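Local coordinates for protein DNA ligase (Archaeoglobus fulgidus, PDB 3GDE) that joins a 3'-hydroxyl to a 5'-phosphate in DNA at the expense of ATP, probably sealing nicks during replication, recombination and repair, at residues L96-L101 and Y157-I162; P187-R192 and E213-M218; L428-V433 and Y520-P525. One frame throughout, in Å; residues are numbered along the deposited sequence.

Followed from the N terminus, the chain makes the three contacts in series; none nests in or crosses another. Contact 1 closes a mostly helical loop of 55 residues and joins helix 94-108 to helix 152-162 in the helical DNA-binding domain. Contact 2 closes a short loop of 20 residues, nearly all helix, folding helix 200-216 back on helix 187-197. Contact 3 spans 86 residues and packs residues 428-433 of strand 428-437 against the small hairpin strand 520-523 of the OB-fold domain. The contacts do not touch: their centres lie 30 to 35 Å apart, and even contacts 1 and 3 keep about 14 Å between nearest atoms. Each therefore ties together its own local part of the fold.

Contact 1. Residues L96-L101 and Y157-I162; sequences LVAEQL and YLTRLI
With its CG opposite the carbonyl carbon (chi1 -72°) and its chain extended from CG to NE, Arg160 carries its guanidinium across to Leu96, whose own CG, likewise opposite the carbonyl carbon (chi1 -64°), comes out to meet it. This is a helix-helix contact in the all-helical N-terminal DNA-binding domain, between the first turns of helix 94-108 and the second half of helix 152-162. Two pairs of side chains carry the contact, which buries 137 Å² in all.

At the first, Leu96 CG lies at the edge of the Arg160 guanidinium, near its plane, 3.5 Å from Arg160 NH2. Leu96 CD2, which stands off that plane, is also 3.5 Å from Arg160 NH2, and Leu96 CD1 is a little farther from that nitrogen, at 4.0 Å. The charge is met by other residues, which leave the group little freedom to rotate: Arg160 NE forms a salt bridge with Asp93 OD2, and NH1 forms one with Glu17 OE2 and also hydrogen-bonds Met166 O. Asp93, just ahead of helix 94-108, also accepts a hydrogen bond from Leu96 N, so one carboxylate oxygen ties the backbone of Leu96 to the arginine that its side chain touches.

The second pair lies where the backbones come closest. Ala98 CA and Thr159 CA are 7.2 Å apart, and both residues point their CB toward the opposite helix. The small side chains of Ala98 and Thr159 are consistent with so close an approach. The buried Thr159 hydroxyl is satisfied by Tyr147 OH and by Ala155 O of its own helix, while it presents OG1 to Ala98 CB at 3.4 Å.

Contact 2. Residues P187-R192 and E213-M218; sequences PETVER and EGLRKM
Thr189 and Val190, in the first turn of helix 187-197, receive Leu215 and Arg216 from the end of helix 200-216, burying 200 Å² in total.

The apolar part centres on Leu215. Its CG stands opposite the carbonyl carbon (chi1 -71°) and the next torsion is extended, which brings CD1 to 3.8 Å from Val190 CG2. Val190 directs its CB away from the other segment, so it is one methyl of its branch, not the body of the side chain, that meets the leucine. The helices come close here, with Thr189 CA and Arg216 CA 6.6 Å apart.

The Thr189 hydroxyl makes van der Waals contact with carbon: Leu215 CB rests 3.7 Å from Thr189 OG1, and the aliphatic start of Arg216 passes by, Arg216 CG lying 4.2 Å from Thr189 OG1. The polar ends of Thr189 and Arg216 are served by Glu212, one turn back on helix 200-216: its OE1 makes a salt bridge with Arg216 NE and a weak hydrogen bond with Thr189 OG1. A single carboxylate oxygen thus reaches both helices, though only weakly on the Thr189 side.

Like charges come near each other where both arginines are exposed, Arg192 NH1 and Arg216 NH1 being 5.3 Å apart without touching. Arg192 folds back over its own helix, one guanidinium face lying above Glu188 O and Thr189 CA. The Glu212 carboxylate may offset part of the repulsion.

The two helices are consecutive, joined by a very short turn into a hairpin-like pair, the start of the first meeting the end of the second, though the two short segments do not run antiparallel. Leu215 continues onto Val203 and Val206 of its own helix and onto Ala193 of helix 187-197, while helix 172-182 lies against Pro187 and Val190 through Ala180.

Contact 3. Residues L428-V433 and Y520-P525; sequences LDLVVV and YALRFP
The backbones of Leu428-Val433 and Tyr520-Pro525 stand well apart, with Leu428 CA and Pro525 CA the nearest pair at 9.7 Å, so these are not paired strands but pieces of two different sheets joined through their side chains. Leu428 and Leu430, two residues apart on the strand, point to the same side, where Leu522 comes to meet both. The two methyls of Leu522 divide the work. Its CD1 meets Leu430 CD1 end on at 3.7 Å, and its CD2 lies 4.0 Å from Leu428 CD1, the side chains of this second pair slanting across each other. In Leu522, CG sits beside the backbone N (chi1 -58°) and the second torsion is extended, which turns the branch so that each methyl faces one of the two leucines.

Val505 and Ile510 also touch Leu522, and Leu548 of helix 542-550 touches Leu428. The backbone of strand 428-437 bonds to Val505 and Phe503, inside the larger antiparallel sheet, whereas strand 520-523 pairs with 509-512. All three leucines are buried, forming part of the hydrophobic interior where a small hairpin packs on the curled antiparallel sheet of the C-terminal OB-fold domain of ATP-dependent DNA ligases.

Contact 1. Residues L96-L101 and Y157-I162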
loop_
_atom_site.group_PDB
_atom_site.type_symbol
_atom_site.label_atom_id
_atom_site.label_comp_id
_atom_site.label_asym_id
_atom_site.label_seq_id
_atom_site.Cartn_x
_atom_site.Cartn_y
_atom_site.Cartn_z
ATOM N N LEU A 96 13.689 -14.019 14.629
ATOM C CA LEU A 96 14.345 -14.499 15.843
ATOM C C LEU A 96 14.636 -15.997 15.795
ATOM O O LEU A 96 15.605 -16.469 16.389
ATOM C CB LEU A 96 13.519 -14.147 17.085
ATOM C CG LEU A 96 13.336 -12.659 17.410
ATOM C CD1 LEU A 96 12.379 -12.476 18.580
ATOM C CD2 LEU A 96 14.672 -11.969 17.695
ATOM N N VAL A 97 13.800 -16.738 15.076
ATOM C CA VAL A 97 14.033 -18.155 14.854
ATOM C C VAL A 97 15.223 -18.372 13.919
ATOM O O VAL A 97 16.087 -19.207 14.201
ATOM C CB VAL A 97 12.780 -18.869 14.299
ATOM C CG1 VAL A 97 13.103 -20.320 13.924
ATOM C CG2 VAL A 97 11.654 -18.817 15.319
ATOM N N ALA A 98 15.252 -17.643 12.804
ATOM C CA ALA A 98 16.369 -17.718 11.869
ATOM C C ALA A 98 17.696 -17.410 12.584
ATOM O O ALA A 98 18.660 -18.165 12.446
ATOM C CB ALA A 98 16.148 -16.790 10.683
ATOM N N GLU A 99 17.714 -16.332 13.369
ATOM C CA GLU A 99 18.860 -15.962 14.190
ATOM C C GLU A 99 19.345 -17.113 15.085
ATOM O O GLU A 99 20.542 -17.373 15.188
ATOM C CB GLU A 99 18.531 -14.740 15.041
ATOM C CG GLU A 99 19.704 -14.223 15.878
ATOM C CD GLU A 99 19.283 -13.241 16.964
ATOM O OE1 GLU A 99 18.068 -12.980 17.130
ATOM O OE2 GLU A 99 20.173 -12.730 17.667
ATOM N N GLN A 100 18.396 -17.802 15.709
ATOM C CA GLN A 100 18.685 -18.908 16.603
ATOM C C GLN A 100 19.232 -20.120 15.862
ATOM O O GLN A 100 20.197 -20.736 16.311
ATOM C CB GLN A 100 17.432 -19.278 17.414
ATOM C CG GLN A 100 17.736 -19.682 18.845
ATOM C CD GLN A 100 18.741 -18.749 19.520
ATOM O OE1 GLN A 100 18.556 -17.524 19.565
ATOM N NE2 GLN A 100 19.814 -19.329 20.042
ATOM N N LEU A 101 18.632 -20.456 14.726
ATOM C CA LEU A 101 19.122 -21.580 13.920
ATOM C C LEU A 101 20.545 -21.367 13.382
ATOM O O LEU A 101 21.350 -22.285 13.387
ATOM C CB LEU A 101 18.163 -21.900 12.768
ATOM C CG LEU A 101 16.754 -22.382 13.144
ATOM C CD1 LEU A 101 15.936 -22.624 11.893
ATOM C CD2 LEU A 101 16.807 -23.653 14.032
ATOM N N TYR A 157 17.164 -10.089 10.166
ATOM C CA TYR A 157 16.606 -8.996 9.346
ATOM C C TYR A 157 16.409 -9.336 7.872
ATOM O O TYR A 157 15.611 -8.706 7.206
ATOM C CB TYR A 157 17.374 -7.690 9.549
ATOM C CG TYR A 157 17.213 -7.199 10.965
ATOM C CD1 TYR A 157 16.003 -6.659 11.395
ATOM C CD2 TYR A 157 18.255 -7.321 11.893
ATOM C CE1 TYR A 157 15.833 -6.235 12.700
ATOM C CE2 TYR A 157 18.096 -6.905 13.207
ATOM C CZ TYR A 157 16.883 -6.361 13.600
ATOM O OH TYR A 157 16.700 -5.943 14.894
ATOM N N LEU A 158 17.126 -10.333 7.366
ATOM C CA LEU A 158 16.857 -10.858 6.025
ATOM C C LEU A 158 15.463 -11.462 6.004
ATOM O O LEU A 158 14.680 -11.241 5.074
ATOM C CB LEU A 158 17.881 -11.937 5.644
ATOM C CG LEU A 158 18.906 -11.735 4.516
ATOM C CD1 LEU A 158 19.006 -10.308 4.001
ATOM C CD2 LEU A 158 20.298 -12.280 4.895
ATOM N N THR A 159 15.167 -12.225 7.045
ATOM C CA THR A 159 13.892 -12.907 7.187
ATOM C C THR A 159 12.770 -11.879 7.360
ATOM O O THR A 159 11.746 -11.954 6.678
ATOM C CB THR A 159 13.947 -13.894 8.382
ATOM O OG1 THR A 159 14.964 -14.878 8.135
ATOM C CG2 THR A 159 12.600 -14.597 8.607
ATOM N N ARG A 160 12.984 -10.907 8.244
ATOM C CA ARG A 160 11.988 -9.872 8.518
ATOM C C ARG A 160 11.740 -8.987 7.298
ATOM O O ARG A 160 10.617 -8.536 7.072
ATOM C CB ARG A 160 12.397 -9.032 9.724
ATOM C CG ARG A 160 12.265 -9.786 11.039
ATOM C CD ARG A 160 12.311 -8.853 12.220
ATOM N NE ARG A 160 12.450 -9.560 13.489
ATOM C CZ ARG A 160 12.727 -8.947 14.638
ATOM N NH1 ARG A 160 12.896 -7.634 14.660
ATOM N NH2 ARG A 160 12.854 -9.639 15.760
ATOM N N LEU A 161 12.794 -8.772 6.515
ATOM C CA LEU A 161 12.729 -7.987 5.286
ATOM C C LEU A 161 11.853 -8.682 4.243
ATOM O O LEU A 161 10.936 -8.064 3.704
ATOM C CB LEU A 161 14.148 -7.711 4.752
ATOM C CG LEU A 161 14.393 -6.927 3.459
ATOM C CD1 LEU A 161 13.615 -5.609 3.415
ATOM C CD2 LEU A 161 15.898 -6.668 3.281
ATOM N N ILE A 162 12.126 -9.962 3.981
ATOM C CA ILE A 162 11.299 -10.790 3.090
ATOM C C ILE A 162 9.819 -10.836 3.528
ATOM O O ILE A 162 8.916 -10.837 2.694
ATOM C CB ILE A 162 11.862 -12.234 2.981
ATOM C CG1 ILE A 162 13.228 -12.230 2.279
ATOM C CG2 ILE A 162 10.859 -13.175 2.252
ATOM C CD1 ILE A 162 14.027 -13.486 2.491
#

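Contact 2. Residues P187-R192 and E213-M218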
loop_
_atom_site.group_PDB
_atom_site.type_symbol
_atom_site.label_atom_id
_atom_site.label_comp_id
_atom_site.label_asym_id
_atom_site.label_seq_id
_atom_site.Cartn_x
_atom_site.Cartn_y
_atom_site.Cartn_z
ATOM N N PRO A 187 11.447 18.737 5.622
ATOM C CA PRO A 187 10.681 17.489 5.581
ATOM C C PRO A 187 9.511 17.527 4.593
ATOM O O PRO A 187 9.126 16.488 4.070
ATOM C CB PRO A 187 10.152 17.348 7.014
ATOM C CG PRO A 187 11.076 18.160 7.856
ATOM C CD PRO A 187 11.540 19.289 6.989
ATOM N N GLU A 188 8.959 18.717 4.358
ATOM C CA GLU A 188 7.853 18.906 3.417
ATOM C C GLU A 188 8.256 18.751 1.968
ATOM O O GLU A 188 7.469 18.278 1.158
ATOM C CB GLU A 188 7.194 20.272 3.596
ATOM C CG GLU A 188 5.926 20.216 4.401
ATOM C CD GLU A 188 6.087 20.799 5.788
ATOM O OE1 GLU A 188 6.865 20.227 6.597
ATOM O OE2 GLU A 188 5.417 21.830 6.064
ATOM N N THR A 189 9.473 19.161 1.635
ATOM C CA THR A 189 9.960 18.957 0.282
ATOM C C THR A 189 10.494 17.541 0.041
ATOM O O THR A 189 10.512 17.100 -1.094
ATOM C CB THR A 189 10.867 20.125 -0.227
ATOM O OG1 THR A 189 12.058 19.638 -0.867
ATOM C CG2 THR A 189 11.220 21.038 0.889
ATOM N N VAL A 190 10.882 16.826 1.100
ATOM C CA VAL A 190 11.201 15.385 0.987
ATOM C C VAL A 190 9.897 14.633 0.709
ATOM O O VAL A 190 9.807 13.822 -0.221
ATOM C CB VAL A 190 11.895 14.813 2.274
ATOM C CG1 VAL A 190 11.922 13.274 2.254
ATOM C CG2 VAL A 190 13.314 15.371 2.423
ATOM N N GLU A 191 8.899 14.930 1.539
ATOM C CA GLU A 191 7.534 14.475 1.363
ATOM C C GLU A 191 7.022 14.711 -0.055
ATOM O O GLU A 191 6.577 13.773 -0.707
ATOM C CB GLU A 191 6.627 15.207 2.345
ATOM C CG GLU A 191 5.160 14.948 2.123
ATOM C CD GLU A 191 4.618 13.979 3.110
ATOM O OE1 GLU A 191 3.965 14.439 4.077
ATOM O OE2 GLU A 191 4.863 12.761 2.934
ATOM N N ARG A 192 7.080 15.963 -0.514
ATOM C CA ARG A 192 6.604 16.331 -1.857
ATOM C C ARG A 192 7.262 15.538 -2.974
ATOM O O ARG A 192 6.589 15.110 -3.901
ATOM C CB ARG A 192 6.773 17.831 -2.112
ATOM C CG ARG A 192 5.538 18.645 -1.828
ATOM C CD ARG A 192 5.740 20.111 -2.198
ATOM N NE ARG A 192 6.200 20.894 -1.047
ATOM C CZ ARG A 192 7.377 21.508 -0.968
ATOM N NH1 ARG A 192 8.235 21.457 -1.984
ATOM N NH2 ARG A 192 7.695 22.189 0.133
ATOM N N GLU A 213 17.617 21.880 -3.010
ATOM C CA GLU A 213 17.435 22.394 -4.371
ATOM C C GLU A 213 17.186 21.292 -5.401
ATOM O O GLU A 213 16.370 21.465 -6.300
ATOM C CB GLU A 213 18.612 23.291 -4.791
ATOM C CG GLU A 213 20.007 22.752 -4.426
ATOM C CD GLU A 213 20.575 23.301 -3.104
ATOM O OE1 GLU A 213 21.539 24.109 -3.169
ATOM O OE2 GLU A 213 20.073 22.918 -2.013
ATOM N N GLY A 214 17.884 20.165 -5.259
ATOM C CA GLY A 214 17.710 19.018 -6.150
ATOM C C GLY A 214 16.361 18.331 -5.977
ATOM O O GLY A 214 15.805 17.790 -6.932
ATOM N N LEU A 215 15.836 18.361 -4.755
ATOM C CA LEU A 215 14.529 17.779 -4.461
ATOM C C LEU A 215 13.368 18.622 -5.003
ATOM O O LEU A 215 12.375 18.072 -5.473
ATOM C CB LEU A 215 14.362 17.549 -2.960
ATOM C CG LEU A 215 15.178 16.445 -2.288
ATOM C CD1 LEU A 215 15.006 16.560 -0.784
ATOM C CD2 LEU A 215 14.774 15.057 -2.787
ATOM N N ARG A 216 13.500 19.948 -4.928
ATOM C CA ARG A 216 12.489 20.866 -5.461
ATOM C C ARG A 216 12.387 20.747 -6.969
ATOM O O ARG A 216 11.316 20.916 -7.530
ATOM C CB ARG A 216 12.820 22.313 -5.103
ATOM C CG ARG A 216 12.538 22.707 -3.674
ATOM C CD ARG A 216 13.151 24.078 -3.415
ATOM N NE ARG A 216 12.933 24.549 -2.049
ATOM C CZ ARG A 216 11.976 25.403 -1.685
ATOM N NH1 ARG A 216 11.121 25.899 -2.579
ATOM N NH2 ARG A 216 11.870 25.766 -0.411
ATOM N N LYS A 217 13.514 20.437 -7.601
ATOM C CA LYS A 217 13.649 20.338 -9.052
ATOM C C LYS A 217 13.073 19.047 -9.644
ATOM O O LYS A 217 12.973 18.916 -10.869
ATOM C CB LYS A 217 15.132 20.434 -9.421
ATOM C CG LYS A 217 15.436 21.196 -10.706
ATOM C CD LYS A 217 16.948 21.231 -10.991
ATOM C CE LYS A 217 17.711 22.054 -9.949
ATOM N NZ LYS A 217 19.190 21.940 -10.134
ATOM N N MET A 218 12.720 18.088 -8.791
ATOM C CA MET A 218 12.135 16.829 -9.272
ATOM C C MET A 218 10.734 17.040 -9.863
ATOM O O MET A 218 9.907 17.777 -9.312
ATOM C CB MET A 218 12.117 15.760 -8.177
ATOM C CG MET A 218 13.501 15.385 -7.668
ATOM S SD MET A 218 13.533 13.973 -6.557
ATOM C CE MET A 218 13.488 12.618 -7.727
#

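Contact 3. Residues L428-V433 and Y520-P525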
loop_
_atom_site.group_PDB
_atom_site.type_symbol
_atom_site.label_atom_id
_atom_site.label_comp_id
_atom_site.label_asym_id
_atom_site.label_seq_id
_atom_site.Cartn_x
_atom_site.Cartn_y
_atom_site.Cartn_z
ATOM N N LEU A 428 -13.870 0.482 6.075
ATOM C CA LEU A 428 -12.463 0.632 6.415
ATOM C C LEU A 428 -11.709 -0.585 5.969
ATOM O O LEU A 428 -12.254 -1.688 5.939
ATOM C CB LEU A 428 -12.283 0.814 7.924
ATOM C CG LEU A 428 -12.712 2.163 8.504
ATOM C CD1 LEU A 428 -12.942 2.024 10.006
ATOM C CD2 LEU A 428 -11.686 3.250 8.173
ATOM N N ASP A 429 -10.453 -0.398 5.603
ATOM C CA ASP A 429 -9.620 -1.547 5.397
ATOM C C ASP A 429 -8.560 -1.652 6.492
ATOM O O ASP A 429 -7.801 -0.711 6.747
ATOM C CB ASP A 429 -9.101 -1.591 3.971
ATOM C CG ASP A 429 -10.060 -2.352 3.035
ATOM O OD1 ASP A 429 -10.880 -1.727 2.306
ATOM O OD2 ASP A 429 -9.999 -3.606 3.065
ATOM N N LEU A 430 -8.597 -2.790 7.182
ATOM C CA LEU A 430 -7.882 -2.981 8.423
ATOM C C LEU A 430 -7.067 -4.269 8.364
ATOM O O LEU A 430 -7.474 -5.243 7.741
ATOM C CB LEU A 430 -8.864 -2.989 9.617
ATOM C CG LEU A 430 -9.738 -1.732 9.806
ATOM C CD1 LEU A 430 -10.937 -1.985 10.733
ATOM C CD2 LEU A 430 -8.917 -0.512 10.286
ATOM N N VAL A 431 -5.903 -4.254 8.999
ATOM C CA VAL A 431 -5.015 -5.416 9.000
ATOM C C VAL A 431 -5.559 -6.478 9.959
ATOM O O VAL A 431 -6.014 -6.155 11.049
ATOM C CB VAL A 431 -3.551 -5.030 9.407
ATOM C CG1 VAL A 431 -2.602 -6.247 9.277
ATOM C CG2 VAL A 431 -3.051 -3.883 8.552
ATOM N N VAL A 432 -5.509 -7.737 9.539
ATOM C CA VAL A 432 -5.835 -8.848 10.427
ATOM C C VAL A 432 -4.607 -9.230 11.253
ATOM O O VAL A 432 -3.666 -9.863 10.752
ATOM C CB VAL A 432 -6.346 -10.063 9.651
ATOM C CG1 VAL A 432 -6.892 -11.123 10.630
ATOM C CG2 VAL A 432 -7.398 -9.642 8.672
ATOM N N VAL A 433 -4.613 -8.818 12.511
ATOM C CA VAL A 433 -3.471 -9.034 13.405
ATOM C C VAL A 433 -3.644 -10.245 14.333
ATOM O O VAL A 433 -2.688 -10.697 14.972
ATOM C CB VAL A 433 -3.125 -7.752 14.211
ATOM C CG1 VAL A 433 -2.659 -6.644 13.265
ATOM C CG2 VAL A 433 -4.314 -7.282 15.077
ATOM N N TYR A 520 -9.770 3.711 20.107
ATOM C CA TYR A 520 -11.026 3.609 19.356
ATOM C C TYR A 520 -11.493 2.172 19.248
ATOM O O TYR A 520 -10.684 1.246 19.253
ATOM C CB TYR A 520 -10.891 4.219 17.952
ATOM C CG TYR A 520 -10.572 5.693 17.972
ATOM C CD1 TYR A 520 -11.575 6.637 18.148
ATOM C CD2 TYR A 520 -9.261 6.144 17.839
ATOM C CE1 TYR A 520 -11.289 8.001 18.186
ATOM C CE2 TYR A 520 -8.960 7.502 17.879
ATOM C CZ TYR A 520 -9.982 8.426 18.053
ATOM O OH TYR A 520 -9.696 9.778 18.093
ATOM N N ALA A 521 -12.807 1.995 19.151
ATOM C CA ALA A 521 -13.395 0.676 18.963
ATOM C C ALA A 521 -14.520 0.744 17.939
ATOM O O ALA A 521 -15.321 1.685 17.941
ATOM C CB ALA A 521 -13.906 0.127 20.285
ATOM N N LEU A 522 -14.573 -0.250 17.059
ATOM C CA LEU A 522 -15.677 -0.356 16.114
ATOM C C LEU A 522 -16.888 -0.996 16.795
ATOM O O LEU A 522 -16.773 -2.038 17.464
ATOM C CB LEU A 522 -15.277 -1.155 14.872
ATOM C CG LEU A 522 -14.087 -0.672 14.031
ATOM C CD1 LEU A 522 -13.907 -1.592 12.835
ATOM C CD2 LEU A 522 -14.262 0.769 13.571
ATOM N N ARG A 523 -18.038 -0.341 16.631
ATOM C CA ARG A 523 -19.326 -0.847 17.088
ATOM C C ARG A 523 -20.003 -1.537 15.898
ATOM O O ARG A 523 -20.189 -0.936 14.839
ATOM C CB ARG A 523 -20.164 0.317 17.630
ATOM C CG ARG A 523 -21.537 -0.032 18.188
ATOM C CD ARG A 523 -21.511 -0.367 19.694
ATOM N NE ARG A 523 -22.823 -0.810 20.166
ATOM C CZ ARG A 523 -23.039 -1.652 21.178
ATOM N NH1 ARG A 523 -22.026 -2.175 21.864
ATOM N NH2 ARG A 523 -24.291 -1.982 21.503
ATOM N N PHE A 524 -20.330 -2.813 16.076
ATOM C CA PHE A 524 -20.919 -3.672 15.030
ATOM C C PHE A 524 -20.110 -3.757 13.731
ATOM O O PHE A 524 -20.645 -3.504 12.645
ATOM C CB PHE A 524 -22.404 -3.333 14.767
ATOM C CG PHE A 524 -23.236 -3.302 16.013
ATOM C CD1 PHE A 524 -23.750 -2.105 16.489
ATOM C CD2 PHE A 524 -23.467 -4.462 16.737
ATOM C CE1 PHE A 524 -24.506 -2.069 17.666
ATOM C CE2 PHE A 524 -24.218 -4.433 17.910
ATOM C CZ PHE A 524 -24.738 -3.234 18.368
ATOM N N PRO A 525 -18.826 -4.165 13.838
ATOM C CA PRO A 525 -18.017 -4.367 12.642
ATOM C C PRO A 525 -18.559 -5.564 11.860
ATOM O O PRO A 525 -19.074 -6.517 12.448
ATOM C CB PRO A 525 -16.624 -4.667 13.207
ATOM C CG PRO A 525 -16.885 -5.251 14.540
ATOM C CD PRO A 525 -18.079 -4.510 15.065
#